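Local coordinates for CT021 (Chlamydia trachomatis serovar L2, PDB 6UXD), which is of unknown function but is related to the LolA and LolB lipoprotein-trafficking proteins, so a role in binding lipid is conceivable but unproven, at residues I13-Y21 with F33-T43; K77-S85 with F92-L102. All blocks are in the same frame, centred on the assembly; numbering follows the deposited sequence.

Contact 1 of 2, residues I13-Y21 with F33-T43; sequences ILTARPGDY and FLIRQSSSEAT
Pro18 and Gly19 form the corner of a type II beta turn, Arg17 to Asp20, that lies against Ile35 on the antiparallel strand 29-38 and leads the chain into strand 21-26. It is a worked example of how a loop is drawn into register with the strand it is about to pair with. Two backbone bonds hold Ile35 by the N-H and C=O it turns to the loop: Gly19 N gives to Ile35 O at 2.9 Å, tilted 20° from the carbonyl plane, while Ile35 N gives to Asp20 O at 2.9 Å almost head-on. Beyond them Tyr21 and Leu34 make a non-hydrogen-bonded pair. From the same residue the side chain reaches into the bend. With CG1 beside the backbone N (chi1 -56°) its two branches part: CG1 meets Ala16 CB at 3.8 Å and passes CD1 on toward Ile13 CG2, whereas CG2 lies against the Arg17 carbonyl. The Pro18 ring covers the strand farther along, its CG reaching Ser38 N at 3.8 Å. At the far end, Leu14 CD2 presses on Thr43, 3.5 Å from its CB and tighter than usual carbon packing; Thr43 OG1 and Ser38 OG share a hydrogen bond. The turn is braced from within, since Asp20 OD2 accepts from Arg17 N at 2.7 Å, above the carboxylate plane, and also pairs with Arg180, while OD1 accepts from His205. The positive phi of Gly19 (90°) suits a residue without CB. The chemistry implies a turn set by backbone bonds and a buried carboxylate, with Ile35 packed in the bend of residues 13-20 against methyl groups and carbonyls alike.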
# COMPACT_ATOMS: atom_id res chain seq x y z
N ILE A 13 5.96 1.69 -7.34
CA ILE A 13 6.25 0.77 -6.25
C ILE A 13 7.43 -0.14 -6.57
O ILE A 13 8.12 -0.61 -5.65
CB ILE A 13 5.01 -0.07 -5.90
CG1 ILE A 13 3.79 0.85 -5.66
CG2 ILE A 13 5.30 -0.97 -4.72
CD1 ILE A 13 3.94 1.84 -4.49
N LEU A 14 7.69 -0.43 -7.86
CA LEU A 14 8.84 -1.25 -8.18
C LEU A 14 10.16 -0.53 -7.95
O LEU A 14 11.20 -1.18 -8.05
CB LEU A 14 8.80 -1.76 -9.63
CG LEU A 14 7.73 -2.80 -9.97
CD1 LEU A 14 7.87 -3.23 -11.42
CD2 LEU A 14 7.83 -3.99 -9.07
N THR A 15 10.15 0.79 -7.71
CA THR A 15 11.37 1.48 -7.29
C THR A 15 11.70 1.24 -5.82
O THR A 15 12.83 1.52 -5.40
CB THR A 15 11.26 2.99 -7.56
OG1 THR A 15 10.38 3.61 -6.60
CG2 THR A 15 10.71 3.27 -8.97
N ALA A 16 10.77 0.71 -5.02
CA ALA A 16 11.08 0.44 -3.62
C ALA A 16 12.14 -0.64 -3.52
O ALA A 16 12.43 -1.35 -4.48
CB ALA A 16 9.83 0.01 -2.86
N ARG A 17 12.73 -0.77 -2.33
CA ARG A 17 13.74 -1.78 -2.07
C ARG A 17 13.27 -2.77 -1.01
O ARG A 17 12.44 -2.43 -0.17
CB ARG A 17 15.05 -1.14 -1.58
CG ARG A 17 15.58 -0.12 -2.55
CD ARG A 17 16.81 0.57 -2.02
NE ARG A 17 17.20 1.66 -2.92
CZ ARG A 17 18.05 2.63 -2.59
NH1 ARG A 17 18.60 2.67 -1.38
NH2 ARG A 17 18.34 3.57 -3.48
N PRO A 18 13.79 -4.01 -1.03
CA PRO A 18 13.47 -4.96 0.05
C PRO A 18 13.68 -4.35 1.42
O PRO A 18 14.66 -3.65 1.67
CB PRO A 18 14.44 -6.11 -0.20
CG PRO A 18 14.64 -6.10 -1.68
CD PRO A 18 14.63 -4.63 -2.07
N GLY A 19 12.74 -4.64 2.32
CA GLY A 19 12.70 -4.05 3.62
C GLY A 19 11.88 -2.76 3.71
O GLY A 19 11.55 -2.33 4.81
N ASP A 20 11.57 -2.13 2.58
CA ASP A 20 10.71 -0.96 2.58
C ASP A 20 9.28 -1.35 2.96
O ASP A 20 8.77 -2.38 2.52
CB ASP A 20 10.70 -0.28 1.22
CG ASP A 20 12.01 0.39 0.91
OD1 ASP A 20 12.88 0.40 1.81
OD2 ASP A 20 12.18 0.89 -0.22
N TYR A 21 8.64 -0.52 3.80
CA TYR A 21 7.31 -0.84 4.28
C TYR A 21 6.50 0.45 4.42
O TYR A 21 7.03 1.56 4.38
CB TYR A 21 7.35 -1.59 5.59
CG TYR A 21 7.62 -0.71 6.78
CD1 TYR A 21 6.59 -0.23 7.58
CD2 TYR A 21 8.91 -0.36 7.10
CE1 TYR A 21 6.87 0.60 8.67
CE2 TYR A 21 9.19 0.45 8.15
CZ TYR A 21 8.18 0.92 8.95
OH TYR A 21 8.49 1.73 10.02
N PHE A 33 2.10 -2.98 4.35
CA PHE A 33 2.72 -3.37 3.09
C PHE A 33 4.23 -3.52 3.29
O PHE A 33 4.87 -2.63 3.86
CB PHE A 33 2.48 -2.33 2.00
CG PHE A 33 1.04 -2.20 1.58
CD1 PHE A 33 0.13 -1.54 2.38
CD2 PHE A 33 0.63 -2.72 0.36
CE1 PHE A 33 -1.20 -1.42 1.99
CE2 PHE A 33 -0.68 -2.60 -0.03
CZ PHE A 33 -1.60 -1.94 0.78
N LEU A 34 4.79 -4.61 2.78
CA LEU A 34 6.21 -4.90 2.94
C LEU A 34 6.78 -5.42 1.63
O LEU A 34 6.23 -6.34 1.03
CB LEU A 34 6.43 -5.94 4.04
CG LEU A 34 7.85 -6.53 4.14
CD1 LEU A 34 8.87 -5.44 4.42
CD2 LEU A 34 7.92 -7.61 5.23
N ILE A 35 7.88 -4.82 1.19
CA ILE A 35 8.61 -5.29 0.02
C ILE A 35 9.58 -6.36 0.49
O ILE A 35 10.47 -6.09 1.30
CB ILE A 35 9.38 -4.14 -0.66
CG1 ILE A 35 8.46 -2.98 -1.04
CG2 ILE A 35 10.19 -4.70 -1.82
CD1 ILE A 35 7.35 -3.31 -2.02
N ARG A 36 9.44 -7.58 -0.02
CA ARG A 36 10.24 -8.68 0.51
C ARG A 36 11.42 -9.07 -0.34
O ARG A 36 12.45 -9.48 0.19
CB ARG A 36 9.36 -9.91 0.73
CG ARG A 36 8.41 -9.65 1.83
CD ARG A 36 7.83 -10.90 2.35
NE ARG A 36 8.86 -11.84 2.74
CZ ARG A 36 8.59 -13.02 3.26
NH1 ARG A 36 7.33 -13.38 3.43
NH2 ARG A 36 9.57 -13.84 3.60
N GLN A 37 11.31 -8.94 -1.65
CA GLN A 37 12.36 -9.41 -2.53
C GLN A 37 12.14 -8.74 -3.87
O GLN A 37 11.00 -8.59 -4.30
CB GLN A 37 12.31 -10.93 -2.67
CG GLN A 37 13.38 -11.51 -3.52
CD GLN A 37 13.40 -13.02 -3.38
OE1 GLN A 37 13.91 -13.56 -2.39
NE2 GLN A 37 12.80 -13.71 -4.35
N SER A 38 13.23 -8.31 -4.49
CA SER A 38 13.16 -7.63 -5.78
C SER A 38 14.27 -8.16 -6.68
O SER A 38 15.44 -8.14 -6.30
CB SER A 38 13.30 -6.11 -5.61
OG SER A 38 12.35 -5.42 -6.39
N SER A 39 13.89 -8.62 -7.86
CA SER A 39 14.85 -9.01 -8.88
C SER A 39 14.40 -8.39 -10.19
O SER A 39 13.29 -7.86 -10.31
CB SER A 39 14.94 -10.54 -9.02
OG SER A 39 13.80 -11.05 -9.68
N SER A 40 15.27 -8.46 -11.19
CA SER A 40 14.86 -8.00 -12.52
C SER A 40 13.60 -8.71 -12.98
O SER A 40 12.88 -8.19 -13.83
CB SER A 40 16.00 -8.23 -13.51
OG SER A 40 16.41 -9.58 -13.50
N GLU A 41 13.31 -9.88 -12.42
CA GLU A 41 12.21 -10.72 -12.89
C GLU A 41 10.95 -10.62 -12.04
O GLU A 41 9.85 -10.77 -12.58
CB GLU A 41 12.69 -12.17 -12.94
CG GLU A 41 11.71 -13.16 -13.52
CD GLU A 41 12.15 -14.58 -13.22
OE1 GLU A 41 13.23 -14.97 -13.72
OE2 GLU A 41 11.44 -15.28 -12.46
N ALA A 42 11.07 -10.36 -10.74
CA ALA A 42 9.88 -10.30 -9.91
C ALA A 42 10.13 -9.46 -8.67
O ALA A 42 11.24 -9.42 -8.14
CB ALA A 42 9.44 -11.70 -9.48
N THR A 43 9.08 -8.80 -8.20
CA THR A 43 9.08 -8.15 -6.90
C THR A 43 7.94 -8.73 -6.07
O THR A 43 6.79 -8.76 -6.52
CB THR A 43 8.94 -6.62 -7.05
OG1 THR A 43 10.04 -6.13 -7.81
CG2 THR A 43 8.94 -5.93 -5.69

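Contact 2 of 2, residues K77-S85 with F92-L102; sequences KKVYLLRIS and FVLKNAQWMPL
Leu81 and Trp99 meet at about a right angle, the leucine branch over the broad side of the indole. Leu81 CG stands opposite the backbone N (chi1 180°), which carries CD2 over the five-membered ring, 3.7 Å from its centroid and only 9° off the normal: a CH-pi contact. Leu81 CB covers the six-membered part, 3.7 Å from Trp99 CZ3. Leu94 CD1 lies on the opposite face, offset toward the rim, leaving the indole between two leucines. Val79 supplies a third neighbour: its CG1, turned away from N (chi1 -177°), reaches Trp99 CH2 at 3.6 Å along the edge. Trp99 NE1 gives its hydrogen to Pro212 O, and this bond and the packing together would fix the ring's rotation. Phe92 is turned differently; its ring edge, at CD1, lies 3.6 Å from Leu81 O with the oxygen in the ring plane. On the other face of the sheet, Tyr80 packs on Val93 and, more loosely, on Leu102 CD1. The backbones are tied by a reciprocal pair, Leu81 N to Phe92 O and Phe92 N to Leu81 O, each 2.8 Å, and by Leu94 N to Val79 O; a water continues the pairing from Val79 N to Leu94 O. Strands 79-84, 90-95 and 98-101, the last two joined by a type I' turn, make an antiparallel beta meander, whose third strand sends Trp99 back across the middle one.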
# COMPACT_ATOMS: atom_id res chain seq x y z
N LYS A 77 -6.64 -11.46 11.02
CA LYS A 77 -6.14 -10.70 9.88
C LYS A 77 -5.97 -11.58 8.63
O LYS A 77 -5.69 -12.77 8.74
CB LYS A 77 -4.81 -10.05 10.25
CG LYS A 77 -3.93 -10.94 11.09
CD LYS A 77 -2.47 -10.72 10.76
CE LYS A 77 -1.57 -11.29 11.86
NZ LYS A 77 -0.12 -11.22 11.50
N LYS A 78 -6.16 -10.99 7.45
CA LYS A 78 -5.84 -11.64 6.18
C LYS A 78 -4.44 -11.21 5.74
O LYS A 78 -4.01 -10.08 5.99
CB LYS A 78 -6.85 -11.27 5.10
N VAL A 79 -3.73 -12.12 5.06
CA VAL A 79 -2.35 -11.87 4.65
C VAL A 79 -2.19 -12.30 3.21
O VAL A 79 -2.30 -13.49 2.89
CB VAL A 79 -1.34 -12.61 5.54
CG1 VAL A 79 0.07 -12.25 5.10
CG2 VAL A 79 -1.56 -12.27 7.00
N TYR A 80 -1.88 -11.34 2.34
CA TYR A 80 -1.67 -11.60 0.92
C TYR A 80 -0.21 -11.44 0.54
O TYR A 80 0.54 -10.66 1.13
CB TYR A 80 -2.53 -10.67 0.08
CG TYR A 80 -4.01 -10.86 0.32
CD1 TYR A 80 -4.69 -11.90 -0.28
CD2 TYR A 80 -4.71 -10.00 1.15
CE1 TYR A 80 -6.04 -12.09 -0.07
CE2 TYR A 80 -6.07 -10.18 1.38
CZ TYR A 80 -6.72 -11.22 0.76
OH TYR A 80 -8.06 -11.42 0.97
N LEU A 81 0.20 -12.21 -0.45
CA LEU A 81 1.54 -12.13 -1.01
C LEU A 81 1.37 -11.92 -2.50
O LEU A 81 0.67 -12.70 -3.16
CB LEU A 81 2.35 -13.38 -0.69
CG LEU A 81 3.78 -13.41 -1.22
CD1 LEU A 81 4.59 -12.25 -0.61
CD2 LEU A 81 4.46 -14.76 -0.94
N LEU A 82 1.97 -10.86 -3.03
CA LEU A 82 1.86 -10.50 -4.43
C LEU A 82 3.19 -10.73 -5.10
O LEU A 82 4.23 -10.27 -4.61
CB LEU A 82 1.47 -9.03 -4.62
CG LEU A 82 0.01 -8.64 -4.48
CD1 LEU A 82 -0.55 -9.03 -3.15
CD2 LEU A 82 -0.12 -7.14 -4.69
N ARG A 83 3.16 -11.42 -6.22
CA ARG A 83 4.33 -11.55 -7.08
C ARG A 83 4.08 -10.69 -8.31
O ARG A 83 3.17 -10.99 -9.11
CB ARG A 83 4.57 -13.01 -7.47
CG ARG A 83 5.89 -13.23 -8.17
CD ARG A 83 5.95 -14.59 -8.84
NE ARG A 83 7.27 -14.81 -9.42
CZ ARG A 83 7.60 -14.55 -10.69
NH1 ARG A 83 6.71 -14.08 -11.55
NH2 ARG A 83 8.84 -14.79 -11.09
N ILE A 84 4.88 -9.65 -8.48
CA ILE A 84 4.70 -8.65 -9.54
C ILE A 84 5.83 -8.84 -10.54
O ILE A 84 7.00 -8.84 -10.16
CB ILE A 84 4.69 -7.22 -8.97
CG1 ILE A 84 3.57 -7.06 -7.94
CG2 ILE A 84 4.53 -6.20 -10.10
CD1 ILE A 84 3.68 -5.84 -7.04
N SER A 85 5.47 -9.01 -11.81
CA SER A 85 6.47 -9.25 -12.85
C SER A 85 5.96 -8.69 -14.17
O SER A 85 4.90 -8.06 -14.24
CB SER A 85 6.77 -10.74 -12.99
OG SER A 85 5.59 -11.45 -13.37
N PHE A 92 -1.08 -14.84 -3.53
CA PHE A 92 -1.20 -15.96 -2.61
C PHE A 92 -1.83 -15.45 -1.33
O PHE A 92 -1.69 -14.27 -0.98
CB PHE A 92 0.16 -16.56 -2.28
CG PHE A 92 0.97 -16.96 -3.48
CD1 PHE A 92 1.67 -16.01 -4.21
CD2 PHE A 92 1.06 -18.29 -3.85
CE1 PHE A 92 2.43 -16.37 -5.30
CE2 PHE A 92 1.83 -18.66 -4.94
CZ PHE A 92 2.52 -17.70 -5.67
N VAL A 93 -2.54 -16.34 -0.64
CA VAL A 93 -3.06 -16.04 0.69
C VAL A 93 -2.44 -17.04 1.65
O VAL A 93 -2.12 -18.17 1.29
CB VAL A 93 -4.60 -16.11 0.74
CG1 VAL A 93 -5.10 -17.42 0.18
CG2 VAL A 93 -5.10 -15.90 2.15
N LEU A 94 -2.24 -16.60 2.89
CA LEU A 94 -1.61 -17.45 3.88
C LEU A 94 -2.68 -18.33 4.50
O LEU A 94 -3.66 -17.82 5.05
CB LEU A 94 -0.91 -16.62 4.95
CG LEU A 94 -0.20 -17.39 6.05
CD1 LEU A 94 0.97 -18.15 5.49
CD2 LEU A 94 0.26 -16.43 7.14
N LYS A 95 -2.52 -19.64 4.36
CA LYS A 95 -3.45 -20.59 4.95
C LYS A 95 -2.62 -21.72 5.55
O LYS A 95 -1.81 -22.33 4.86
CB LYS A 95 -4.45 -21.11 3.91
CG LYS A 95 -5.60 -21.94 4.49
N ASN A 96 -2.78 -21.94 6.86
CA ASN A 96 -2.06 -22.99 7.58
C ASN A 96 -0.57 -22.98 7.24
O ASN A 96 0.00 -23.99 6.81
CB ASN A 96 -2.68 -24.36 7.29
CG ASN A 96 -4.15 -24.45 7.71
OD1 ASN A 96 -5.01 -24.80 6.91
ND2 ASN A 96 -4.43 -24.15 8.98
N ALA A 97 0.05 -21.82 7.41
CA ALA A 97 1.49 -21.59 7.28
C ALA A 97 2.03 -21.81 5.87
O ALA A 97 3.25 -21.90 5.69
CB ALA A 97 2.28 -22.46 8.26
N GLN A 98 1.18 -21.89 4.85
CA GLN A 98 1.66 -22.03 3.49
C GLN A 98 1.02 -20.96 2.60
O GLN A 98 -0.15 -20.61 2.75
CB GLN A 98 1.36 -23.43 2.92
CG GLN A 98 2.03 -23.72 1.57
CD GLN A 98 1.61 -25.07 0.98
OE1 GLN A 98 0.99 -25.88 1.66
NE2 GLN A 98 1.93 -25.29 -0.30
N TRP A 99 1.81 -20.46 1.65
CA TRP A 99 1.33 -19.50 0.68
C TRP A 99 0.50 -20.23 -0.37
O TRP A 99 1.03 -20.95 -1.21
CB TRP A 99 2.52 -18.78 0.05
CG TRP A 99 3.22 -17.89 1.02
CD1 TRP A 99 4.50 -18.01 1.46
CD2 TRP A 99 2.67 -16.74 1.66
NE1 TRP A 99 4.79 -17.00 2.33
CE2 TRP A 99 3.68 -16.20 2.48
CE3 TRP A 99 1.42 -16.12 1.62
CZ2 TRP A 99 3.47 -15.06 3.26
CZ3 TRP A 99 1.22 -14.98 2.39
CH2 TRP A 99 2.24 -14.46 3.20
N MET A 100 -0.82 -20.03 -0.31
CA MET A 100 -1.74 -20.75 -1.18
C MET A 100 -2.18 -19.86 -2.34
O MET A 100 -2.69 -18.76 -2.11
CB MET A 100 -2.96 -21.19 -0.39
CG MET A 100 -2.64 -22.12 0.77
SD MET A 100 -1.74 -23.61 0.25
CE MET A 100 -2.84 -24.26 -1.01
N PRO A 101 -2.00 -20.31 -3.59
CA PRO A 101 -2.44 -19.51 -4.74
C PRO A 101 -3.91 -19.15 -4.68
O PRO A 101 -4.71 -19.87 -4.09
CB PRO A 101 -2.16 -20.43 -5.94
CG PRO A 101 -1.13 -21.35 -5.48
CD PRO A 101 -1.28 -21.52 -4.00
N LEU A 102 -4.25 -18.03 -5.30
CA LEU A 102 -5.65 -17.64 -5.46
C LEU A 102 -6.10 -17.92 -6.88
O LEU A 102 -5.45 -17.51 -7.84
CB LEU A 102 -5.85 -16.16 -5.14
CG LEU A 102 -6.31 -15.80 -3.74
CD1 LEU A 102 -6.75 -14.35 -3.76
CD2 LEU A 102 -7.45 -16.69 -3.24
O HOH W 1 -4.21 -15.15 5.55

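In the fold
Contact 1 and contact 2 lie on either side of strand 43-50, which pairs antiparallel with strand 29-38 and with strand 79-84; their centres are about 16 Å apart. Thr43 N lies 2.9 Å from Ile84 O, a probable hydrogen bond, and Glu41 OE2 makes a salt bridge to Arg83 NH2 at 3.0 Å, so the turn of residues 39-42 leans on the outgoing end of the first strand of contact 2. The C-terminal tail gives a second tie: Pro212 O accepts from both Arg36 NH1 of contact 1 and Trp99 NE1 of contact 2. No ligand or active site is identified nearby; the antiparallel strand order is consistent with the beta-rich fold of the LolA and LolB clan.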